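Conjugal transfer protein TRWB (Escherichia coli, PDB 1E9R) serves as a coupling protein in bacterial conjugation, probably working as a hexameric, nucleotide-driven ring that helps pass DNA to the transfer machinery. Local coordinates at residues 54-60 against 337-343; 282-288 against 310-316; 318-322 against 332-336. All coordinates share one frame; numbering follows the deposited sequence.

Interaction 1. Residues 54-60 against 337-343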
loop_
_atom_site.group_PDB
_atom_site.type_symbol
_atom_site.label_atom_id
_atom_site.label_comp_id
_atom_site.label_asym_id
_atom_site.label_seq_id
_atom_site.Cartn_x
_atom_site.Cartn_y
_atom_site.Cartn_z
ATOM N N ARG B 54 32.387 -11.518 -9.054
ATOM C CA ARG B 54 30.966 -11.739 -8.781
ATOM C C ARG B 54 30.540 -10.868 -7.589
ATOM O O ARG B 54 29.421 -10.955 -7.089
ATOM C CB ARG B 54 30.670 -13.230 -8.547
ATOM C CG ARG B 54 30.636 -14.036 -9.856
ATOM C CD ARG B 54 30.148 -15.496 -9.681
ATOM N NE ARG B 54 31.035 -16.326 -8.850
ATOM C CZ ARG B 54 30.823 -17.616 -8.567
ATOM N NH1 ARG B 54 29.751 -18.238 -9.043
ATOM N NH2 ARG B 54 31.685 -18.290 -7.806
ATOM N N HIS B 55 31.472 -10.032 -7.143
ATOM C CA HIS B 55 31.248 -9.046 -6.092
ATOM C C HIS B 55 30.971 -9.494 -4.668
ATOM O O HIS B 55 30.559 -10.626 -4.418
ATOM C CB HIS B 55 30.159 -8.087 -6.579
ATOM C CG HIS B 55 30.276 -7.768 -8.036
ATOM N ND1 HIS B 55 31.420 -7.229 -8.586
ATOM C CD2 HIS B 55 29.444 -8.023 -9.074
ATOM C CE1 HIS B 55 31.290 -7.175 -9.900
ATOM N NE2 HIS B 55 30.101 -7.651 -10.222
ATOM N N LEU B 56 31.201 -8.562 -3.745
ATOM C CA LEU B 56 31.047 -8.792 -2.321
ATOM C C LEU B 56 30.273 -7.688 -1.617
ATOM O O LEU B 56 30.606 -6.500 -1.734
ATOM C CB LEU B 56 32.427 -8.894 -1.671
ATOM C CG LEU B 56 32.450 -9.174 -0.167
ATOM C CD1 LEU B 56 32.041 -10.619 0.075
ATOM C CD2 LEU B 56 33.842 -8.932 0.397
ATOM N N LEU B 57 29.257 -8.092 -0.862
ATOM C CA LEU B 57 28.438 -7.156 -0.107
ATOM C C LEU B 57 28.774 -7.313 1.374
ATOM O O LEU B 57 28.626 -8.388 1.928
ATOM C CB LEU B 57 26.956 -7.444 -0.360
ATOM C CG LEU B 57 25.959 -6.467 0.265
ATOM C CD1 LEU B 57 26.245 -5.053 -0.215
ATOM C CD2 LEU B 57 24.555 -6.863 -0.124
ATOM N N VAL B 58 29.253 -6.247 2.008
ATOM C CA VAL B 58 29.608 -6.290 3.429
ATOM C C VAL B 58 28.522 -5.603 4.242
ATOM O O VAL B 58 28.479 -4.381 4.331
ATOM C CB VAL B 58 30.949 -5.586 3.692
ATOM C CG1 VAL B 58 31.308 -5.696 5.148
ATOM C CG2 VAL B 58 32.026 -6.205 2.836
ATOM N N ASN B 59 27.660 -6.407 4.854
ATOM C CA ASN B 59 26.515 -5.911 5.617
ATOM C C ASN B 59 26.741 -5.892 7.139
ATOM O O ASN B 59 27.099 -6.903 7.741
ATOM C CB ASN B 59 25.299 -6.783 5.256
ATOM C CG ASN B 59 23.975 -6.169 5.670
ATOM O OD1 ASN B 59 22.978 -6.872 5.758
ATOM N ND2 ASN B 59 23.949 -4.862 5.909
ATOM N N GLY B 60 26.523 -4.735 7.758
ATOM C CA GLY B 60 26.708 -4.625 9.192
ATOM C C GLY B 60 26.391 -3.241 9.726
ATOM O O GLY B 60 26.605 -2.242 9.041
ATOM N N PHE B 337 25.262 -8.955 -5.927
ATOM C CA PHE B 337 26.511 -9.300 -5.267
ATOM C C PHE B 337 26.322 -10.779 -4.892
ATOM O O PHE B 337 25.343 -11.136 -4.231
ATOM C CB PHE B 337 26.708 -8.488 -3.997
ATOM C CG PHE B 337 26.871 -7.017 -4.225
ATOM C CD1 PHE B 337 25.792 -6.235 -4.611
ATOM C CD2 PHE B 337 28.101 -6.401 -4.006
ATOM C CE1 PHE B 337 25.936 -4.868 -4.766
ATOM C CE2 PHE B 337 28.246 -5.036 -4.160
ATOM C CZ PHE B 337 27.165 -4.272 -4.538
ATOM N N ARG B 338 27.251 -11.633 -5.315
ATOM C CA ARG B 338 27.159 -13.061 -5.043
ATOM C C ARG B 338 27.814 -13.541 -3.738
ATOM O O ARG B 338 27.473 -14.614 -3.232
ATOM C CB ARG B 338 27.713 -13.839 -6.241
ATOM C CG ARG B 338 26.944 -13.587 -7.533
ATOM C CD ARG B 338 25.494 -14.027 -7.379
ATOM N NE ARG B 338 25.429 -15.421 -6.941
ATOM C CZ ARG B 338 25.754 -16.465 -7.700
ATOM N NH1 ARG B 338 26.161 -16.290 -8.951
ATOM N NH2 ARG B 338 25.695 -17.689 -7.196
ATOM N N SER B 339 28.750 -12.772 -3.193
ATOM C CA SER B 339 29.385 -13.154 -1.934
ATOM C C SER B 339 28.904 -12.182 -0.866
ATOM O O SER B 339 28.731 -10.989 -1.132
ATOM C CB SER B 339 30.916 -13.112 -2.035
ATOM O OG SER B 339 31.428 -14.202 -2.788
ATOM N N LEU B 340 28.696 -12.688 0.343
ATOM C CA LEU B 340 28.186 -11.868 1.438
ATOM C C LEU B 340 28.967 -11.978 2.750
ATOM O O LEU B 340 29.526 -13.026 3.073
ATOM C CB LEU B 340 26.725 -12.255 1.703
ATOM C CG LEU B 340 26.058 -11.827 3.018
ATOM C CD1 LEU B 340 25.745 -10.345 2.988
ATOM C CD2 LEU B 340 24.783 -12.626 3.223
ATOM N N VAL B 341 29.006 -10.877 3.495
ATOM C CA VAL B 341 29.643 -10.852 4.801
ATOM C C VAL B 341 28.642 -10.182 5.734
ATOM O O VAL B 341 28.132 -9.097 5.440
ATOM C CB VAL B 341 30.955 -10.038 4.823
ATOM C CG1 VAL B 341 31.540 -10.064 6.228
ATOM C CG2 VAL B 341 31.959 -10.622 3.840
ATOM N N VAL B 342 28.345 -10.845 6.847
ATOM C CA VAL B 342 27.408 -10.335 7.834
ATOM C C VAL B 342 28.164 -9.978 9.108
ATOM O O VAL B 342 28.708 -10.857 9.763
ATOM C CB VAL B 342 26.331 -11.395 8.163
ATOM C CG1 VAL B 342 25.459 -10.922 9.308
ATOM C CG2 VAL B 342 25.482 -11.676 6.929
ATOM N N LEU B 343 28.212 -8.689 9.446
ATOM C CA LEU B 343 28.896 -8.226 10.658
ATOM C C LEU B 343 27.875 -8.023 11.763
ATOM O O LEU B 343 28.192 -7.523 12.851
ATOM C CB LEU B 343 29.630 -6.915 10.394
ATOM C CG LEU B 343 30.997 -7.036 9.727
ATOM C CD1 LEU B 343 30.902 -7.927 8.521
ATOM C CD2 LEU B 343 31.488 -5.668 9.320
#
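Leu57 and Phe337 meet where strands 56-59 and 339-342 run as parallel neighbours in the central sheet of a P-loop NTPase fold, their axes 4.7 Å apart and 14° from parallel. Leu57 CD1 sits almost squarely over one face of the Phe337 ring, 4.3 Å from the centroid and 4° off the normal, a CH-pi contact. With CG anti to the carbonyl carbon (chi1 -65°), the ring folds over the partner strand, and Phe337 CD2 also comes within 3.4 Å of Leu56 O.

The backbone ladder has the alternation expected of parallel strands: Leu57 N donates to Ser339 O and Leu57 O accepts Val341 N, both at 3.0 Å. Asn59 repeats the pattern, its O taking Leu343 N at 2.7 Å. Leu56 and Val58 instead bond to strand 309-315, which makes 56-59 an interior strand. On the face carrying Leu56, Leu56 CD1 rests 3.5 Å from Ser339 CB and also touches Val341 CG2; helix 66-79 covers this side, while helix 350-360 packs on Leu340 and Val342.

At the start of the ladder Arg338 N bonds to Arg54 O, and the two guanidinium groups approach with NH1 of Arg54 4.1 Å from NH1 of Arg338. Asp402 of a neighbouring subunit bridges both, and Asp50 also pairs with Arg54, which probably offsets the like charges. At the far end Gly60, apparently the first glycine of a Walker A loop, places its CA 3.9 Å from Leu343 CB, where any CB on Gly60 would collide.

Interaction 2. Residues 282-288 against 310-316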
loop_
_atom_site.group_PDB
_atom_site.type_symbol
_atom_site.label_atom_id
_atom_site.label_comp_id
_atom_site.label_asym_id
_atom_site.label_seq_id
_atom_site.Cartn_x
_atom_site.Cartn_y
_atom_site.Cartn_z
ATOM N N TRP B 282 39.219 -2.964 -9.151
ATOM C CA TRP B 282 38.337 -2.977 -7.991
ATOM C C TRP B 282 37.598 -1.658 -7.816
ATOM O O TRP B 282 38.102 -0.597 -8.180
ATOM C CB TRP B 282 39.122 -3.263 -6.699
ATOM C CG TRP B 282 39.729 -4.623 -6.641
ATOM C CD1 TRP B 282 40.879 -5.033 -7.248
ATOM C CD2 TRP B 282 39.196 -5.777 -5.968
ATOM N NE1 TRP B 282 41.096 -6.367 -6.997
ATOM C CE2 TRP B 282 40.078 -6.848 -6.216
ATOM C CE3 TRP B 282 38.054 -6.004 -5.183
ATOM C CZ2 TRP B 282 39.860 -8.133 -5.709
ATOM C CZ3 TRP B 282 37.837 -7.284 -4.678
ATOM C CH2 TRP B 282 38.737 -8.331 -4.944
ATOM N N LEU B 283 36.394 -1.744 -7.258
ATOM C CA LEU B 283 35.583 -0.577 -6.968
ATOM C C LEU B 283 35.135 -0.766 -5.529
ATOM O O LEU B 283 34.333 -1.647 -5.231
ATOM C CB LEU B 283 34.350 -0.506 -7.875
ATOM C CG LEU B 283 33.746 0.885 -8.151
ATOM C CD1 LEU B 283 32.243 0.734 -8.388
ATOM C CD2 LEU B 283 34.010 1.847 -6.996
ATOM N N PHE B 284 35.673 0.050 -4.634
ATOM C CA PHE B 284 35.322 -0.025 -3.226
ATOM C C PHE B 284 34.358 1.083 -2.870
ATOM O O PHE B 284 34.697 2.258 -3.014
ATOM C CB PHE B 284 36.581 0.100 -2.367
ATOM C CG PHE B 284 37.398 -1.148 -2.321
ATOM C CD1 PHE B 284 38.288 -1.448 -3.348
ATOM C CD2 PHE B 284 37.245 -2.055 -1.270
ATOM C CE1 PHE B 284 39.014 -2.635 -3.333
ATOM C CE2 PHE B 284 37.964 -3.247 -1.238
ATOM C CZ PHE B 284 38.852 -3.539 -2.272
ATOM N N ILE B 285 33.163 0.709 -2.416
ATOM C CA ILE B 285 32.140 1.674 -2.009
ATOM C C ILE B 285 31.914 1.518 -0.516
ATOM O O ILE B 285 31.331 0.534 -0.081
ATOM C CB ILE B 285 30.810 1.414 -2.722
ATOM C CG1 ILE B 285 31.024 1.438 -4.236
ATOM C CG2 ILE B 285 29.779 2.449 -2.297
ATOM C CD1 ILE B 285 29.778 1.146 -5.033
ATOM N N ASP B 286 32.370 2.491 0.269
ATOM C CA ASP B 286 32.237 2.427 1.732
ATOM C C ASP B 286 30.817 2.180 2.229
ATOM O O ASP B 286 30.599 1.371 3.122
ATOM C CB ASP B 286 32.760 3.711 2.369
ATOM C CG ASP B 286 31.944 4.924 1.980
ATOM O OD1 ASP B 286 31.730 5.143 0.761
ATOM O OD2 ASP B 286 31.518 5.657 2.898
ATOM N N GLU B 287 29.861 2.905 1.657
ATOM C CA GLU B 287 28.454 2.778 2.017
ATOM C C GLU B 287 27.642 2.972 0.749
ATOM O O GLU B 287 27.594 4.058 0.186
ATOM C CB GLU B 287 28.068 3.829 3.060
ATOM C CG GLU B 287 26.576 3.899 3.337
ATOM C CD GLU B 287 25.969 2.539 3.643
ATOM O OE1 GLU B 287 26.414 1.886 4.612
ATOM O OE2 GLU B 287 25.044 2.122 2.914
ATOM N N LEU B 288 27.011 1.896 0.307
ATOM C CA LEU B 288 26.213 1.893 -0.912
ATOM C C LEU B 288 24.982 2.816 -0.867
ATOM O O LEU B 288 24.659 3.481 -1.864
ATOM C CB LEU B 288 25.800 0.451 -1.210
ATOM C CG LEU B 288 25.163 0.087 -2.544
ATOM C CD1 LEU B 288 26.030 0.525 -3.681
ATOM C CD2 LEU B 288 24.978 -1.410 -2.584
ATOM N N ARG B 310 35.504 -5.743 -10.141
ATOM C CA ARG B 310 35.298 -6.410 -8.867
ATOM C C ARG B 310 34.818 -5.343 -7.906
ATOM O O ARG B 310 35.578 -4.440 -7.553
ATOM C CB ARG B 310 36.612 -7.001 -8.360
ATOM C CG ARG B 310 37.200 -8.045 -9.287
ATOM C CD ARG B 310 38.711 -8.099 -9.153
ATOM N NE ARG B 310 39.256 -9.394 -9.556
ATOM C CZ ARG B 310 39.213 -9.887 -10.789
ATOM N NH1 ARG B 310 38.653 -9.192 -11.775
ATOM N NH2 ARG B 310 39.745 -11.082 -11.031
ATOM N N VAL B 311 33.559 -5.445 -7.485
ATOM C CA VAL B 311 32.991 -4.461 -6.566
ATOM C C VAL B 311 32.835 -4.970 -5.135
ATOM O O VAL B 311 32.408 -6.102 -4.907
ATOM C CB VAL B 311 31.606 -3.966 -7.061
ATOM C CG1 VAL B 311 31.079 -2.857 -6.141
ATOM C CG2 VAL B 311 31.720 -3.483 -8.507
ATOM N N VAL B 312 33.198 -4.124 -4.180
ATOM C CA VAL B 312 33.073 -4.448 -2.764
ATOM C C VAL B 312 32.327 -3.263 -2.192
ATOM O O VAL B 312 32.810 -2.133 -2.248
ATOM C CB VAL B 312 34.445 -4.568 -2.075
ATOM C CG1 VAL B 312 34.262 -4.865 -0.598
ATOM C CG2 VAL B 312 35.266 -5.664 -2.739
ATOM N N ALA B 313 31.140 -3.518 -1.659
ATOM C CA ALA B 313 30.325 -2.440 -1.120
ATOM C C ALA B 313 29.886 -2.694 0.304
ATOM O O ALA B 313 29.485 -3.798 0.655
ATOM C CB ALA B 313 29.093 -2.217 -2.015
ATOM N N GLY B 314 29.981 -1.663 1.130
ATOM C CA GLY B 314 29.550 -1.782 2.508
ATOM C C GLY B 314 28.097 -1.347 2.539
ATOM O O GLY B 314 27.680 -0.534 1.705
ATOM N N LEU B 315 27.323 -1.882 3.482
ATOM C CA LEU B 315 25.907 -1.535 3.605
ATOM C C LEU B 315 25.516 -1.608 5.064
ATOM O O LEU B 315 25.418 -2.701 5.606
ATOM C CB LEU B 315 25.039 -2.519 2.814
ATOM C CG LEU B 315 23.529 -2.254 2.830
ATOM C CD1 LEU B 315 23.252 -0.947 2.099
ATOM C CD2 LEU B 315 22.776 -3.404 2.168
ATOM N N GLN B 316 25.289 -0.462 5.703
ATOM C CA GLN B 316 24.920 -0.481 7.110
ATOM C C GLN B 316 23.427 -0.722 7.335
ATOM O O GLN B 316 23.046 -1.342 8.326
ATOM C CB GLN B 316 25.334 0.812 7.810
ATOM C CG GLN B 316 24.397 1.966 7.568
ATOM C CD GLN B 316 24.536 3.061 8.613
ATOM O OE1 GLN B 316 25.649 3.511 8.908
ATOM N NE2 GLN B 316 23.404 3.501 9.175
#
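The stem of Arg310 crosses one face of the Trp282 indole in a beta-alpha-beta crossover, where strand 281-285, helix 297-303 and strand 309-315 follow one another and the two strands pair in parallel, 11° apart. From the base outward, Arg310 CB makes a CH-pi contact with the six-membered ring, 3.7 Å from its centroid and 16° off the normal. The chain then runs extended from CG, bringing CD over the same face toward the rim, 3.5 Å from Trp282 CE2. NE passes near CZ2 before forming a salt bridge with Glu52, and NH1 turns to Gly308 O. The indole is fixed at its other points by Trp282 NE1 bonding to Asp82 and by Val312 CG2, which meets Trp282 CZ3 at the ring edge at 3.6 Å. A serine in place of Trp282 would probably leave the aliphatic stem of Arg310 without its flat support and Asp82 without this donor.

Next along the sheet, the Phe284 side chain lies beside Val312, CD2 to CB, while on the other face Ile285 CB packs against Ala313 CB. The backbone rungs run from Leu283 N, 2.8 Å from Arg310 O, to Gly314 N, which bonds Ile285 O; Leu288 N then bonds Gly314 O, continuing the pairing beyond Ile285.

Strand 281-285, followed by Asp286 and Glu287, is consistent with a Walker B motif. Glu287 bends at chi2 (51°), curling its carboxylate back so that the syn lone pair of OE1 receives Gln316 N at 2.8 Å, while OE2 accepts Ala289 N. Gly314 fits closely here: its CA is 3.4 Å from Asp286 O, and a CB would collide with that oxygen.

Interaction 3. Residues 318-322 against 332-336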
loop_
_atom_site.group_PDB
_atom_site.type_symbol
_atom_site.label_atom_id
_atom_site.label_comp_id
_atom_site.label_asym_id
_atom_site.label_seq_id
_atom_site.Cartn_x
_atom_site.Cartn_y
_atom_site.Cartn_z
ATOM N N THR B 318 19.889 -2.048 5.272
ATOM C CA THR B 318 19.232 -2.566 4.083
ATOM C C THR B 318 17.967 -1.724 3.847
ATOM O O THR B 318 17.467 -1.570 2.722
ATOM C CB THR B 318 18.874 -4.063 4.275
ATOM O OG1 THR B 318 18.171 -4.539 3.118
ATOM C CG2 THR B 318 18.013 -4.261 5.524
ATOM N N SER B 319 17.481 -1.159 4.942
ATOM C CA SER B 319 16.297 -0.322 4.938
ATOM C C SER B 319 16.583 0.994 4.214
ATOM O O SER B 319 15.747 1.507 3.464
ATOM C CB SER B 319 15.889 -0.055 6.384
ATOM O OG SER B 319 14.870 0.916 6.445
ATOM N N GLN B 320 17.779 1.527 4.443
ATOM C CA GLN B 320 18.190 2.780 3.831
ATOM C C GLN B 320 18.333 2.606 2.339
ATOM O O GLN B 320 18.034 3.522 1.579
ATOM C CB GLN B 320 19.516 3.248 4.406
ATOM C CG GLN B 320 19.836 4.682 4.077
ATOM C CD GLN B 320 21.226 5.091 4.552
ATOM O OE1 GLN B 320 21.843 4.422 5.407
ATOM N NE2 GLN B 320 21.727 6.203 4.008
ATOM N N LEU B 321 18.796 1.429 1.922
ATOM C CA LEU B 321 18.966 1.131 0.500
ATOM C C LEU B 321 17.599 1.066 -0.190
ATOM O O LEU B 321 17.453 1.457 -1.357
ATOM C CB LEU B 321 19.685 -0.202 0.328
ATOM C CG LEU B 321 20.098 -0.508 -1.109
ATOM C CD1 LEU B 321 21.144 0.516 -1.562
ATOM C CD2 LEU B 321 20.633 -1.944 -1.197
ATOM N N ASP B 322 16.603 0.554 0.532
ATOM C CA ASP B 322 15.256 0.451 -0.015
ATOM C C ASP B 322 14.759 1.853 -0.231
ATOM O O ASP B 322 14.073 2.134 -1.207
ATOM C CB ASP B 322 14.300 -0.262 0.948
ATOM C CG ASP B 322 14.538 -1.765 1.015
ATOM O OD1 ASP B 322 15.097 -2.324 0.049
ATOM O OD2 ASP B 322 14.148 -2.390 2.029
ATOM N N THR B 332 17.117 -6.318 -6.166
ATOM C CA THR B 332 17.838 -6.718 -7.358
ATOM C C THR B 332 19.298 -6.319 -7.244
ATOM O O THR B 332 20.188 -7.053 -7.689
ATOM C CB THR B 332 17.256 -6.046 -8.590
ATOM O OG1 THR B 332 15.871 -6.388 -8.695
ATOM C CG2 THR B 332 18.018 -6.487 -9.845
ATOM N N LEU B 333 19.541 -5.149 -6.655
ATOM C CA LEU B 333 20.901 -4.643 -6.492
ATOM C C LEU B 333 21.681 -5.521 -5.531
ATOM O O LEU B 333 22.794 -5.942 -5.830
ATOM C CB LEU B 333 20.881 -3.201 -5.978
ATOM C CG LEU B 333 22.235 -2.497 -5.922
ATOM C CD1 LEU B 333 22.849 -2.408 -7.310
ATOM C CD2 LEU B 333 22.040 -1.119 -5.349
ATOM N N ARG B 334 21.086 -5.794 -4.375
ATOM C CA ARG B 334 21.734 -6.641 -3.390
ATOM C C ARG B 334 21.949 -8.037 -3.982
ATOM O O ARG B 334 22.968 -8.679 -3.722
ATOM C CB ARG B 334 20.887 -6.753 -2.119
ATOM C CG ARG B 334 20.651 -5.441 -1.384
ATOM C CD ARG B 334 20.149 -5.687 0.045
ATOM N NE ARG B 334 19.136 -6.743 0.093
ATOM C CZ ARG B 334 17.849 -6.570 -0.187
ATOM N NH1 ARG B 334 17.398 -5.366 -0.497
ATOM N NH2 ARG B 334 17.010 -7.599 -0.131
ATOM N N ALA B 335 20.996 -8.495 -4.786
ATOM C CA ALA B 335 21.096 -9.811 -5.395
ATOM C C ALA B 335 22.180 -9.853 -6.467
ATOM O O ALA B 335 22.504 -10.921 -6.991
ATOM C CB ALA B 335 19.747 -10.206 -5.994
ATOM N N SER B 336 22.739 -8.692 -6.796
ATOM C CA SER B 336 23.776 -8.626 -7.818
ATOM C C SER B 336 25.164 -8.914 -7.251
ATOM O O SER B 336 26.122 -9.085 -8.001
ATOM C CB SER B 336 23.735 -7.271 -8.513
ATOM O OG SER B 336 22.509 -7.144 -9.213
HETATM O O HOH W 1 17.867 -3.175 0.550
HETATM O O HOH W 2 14.619 -4.569 -0.934
#
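Arg334 reaches Thr318 and Asp322 through two torsions: CG stands anti to the carbonyl carbon (chi1 -62°), and a bend at chi3 (-43°) swings the guanidinium across toward helix 318-325. This joins successive helices, 318-325 and 327-334, by direct apolar packing and a water-mediated polar link. Thr318 OG1 lies over one face of the guanidinium, offset toward its rim and 3.8 Å from Arg334 NH1. Asp322 OD1 forms a long salt bridge to the same NH1 at 3.9 Å, the carboxylate and guanidinium planes being 73° apart.

Two waters fill in the polar link. One accepts from Thr318 OG1, donates to Thr318 O at 2.7 Å and to Asp322 OD1, and has a weak bond from Arg334 NH1. The second takes Arg334 NH1 at 2.9 Å, in the plane of the guanidinium, and donates to Asp322 OD1. Nearer the Arg334 backbone, Leu321 CD2 packs on Arg334 CG at 3.5 Å, and Leu321 CD1 touches Leu333 CD2.

Asp322 OD2 also pairs with Lys328 of a neighbouring subunit. The carboxylate therefore answers two cations, one inside the chain and one across the interface; at 3.9 Å the direct attraction to Arg334 is probably modest, and the two waters carry much of the polar link.

Overall arrangement
Interactions 1 and 2 are adjacent in one sheet, their centres about 9 Å apart: strand 309-315 lies between 56-59 and 281-285, with Val58 N 2.8 Å from Ala313 O, probably hydrogen-bonded. Interaction 3 sits about 11 Å and 12 Å from them, centre to centre, on the helices that link strand 309-315 to strand 339-342. Its apolar side reaches interaction 2 through Leu333 CD2, 4.0 Å from Leu288 CD2 in the loop after strand 281-285, and through Leu321 CB, 4.1 Å from Leu315 CD1 on strand 309-315. The ends of interactions 1 and 2 converge on the apparent Walker A loop: Gly60 belongs to it, Gln316 touches Lys66, and the Leu343 side chain is about 5 Å from a bound sulfate.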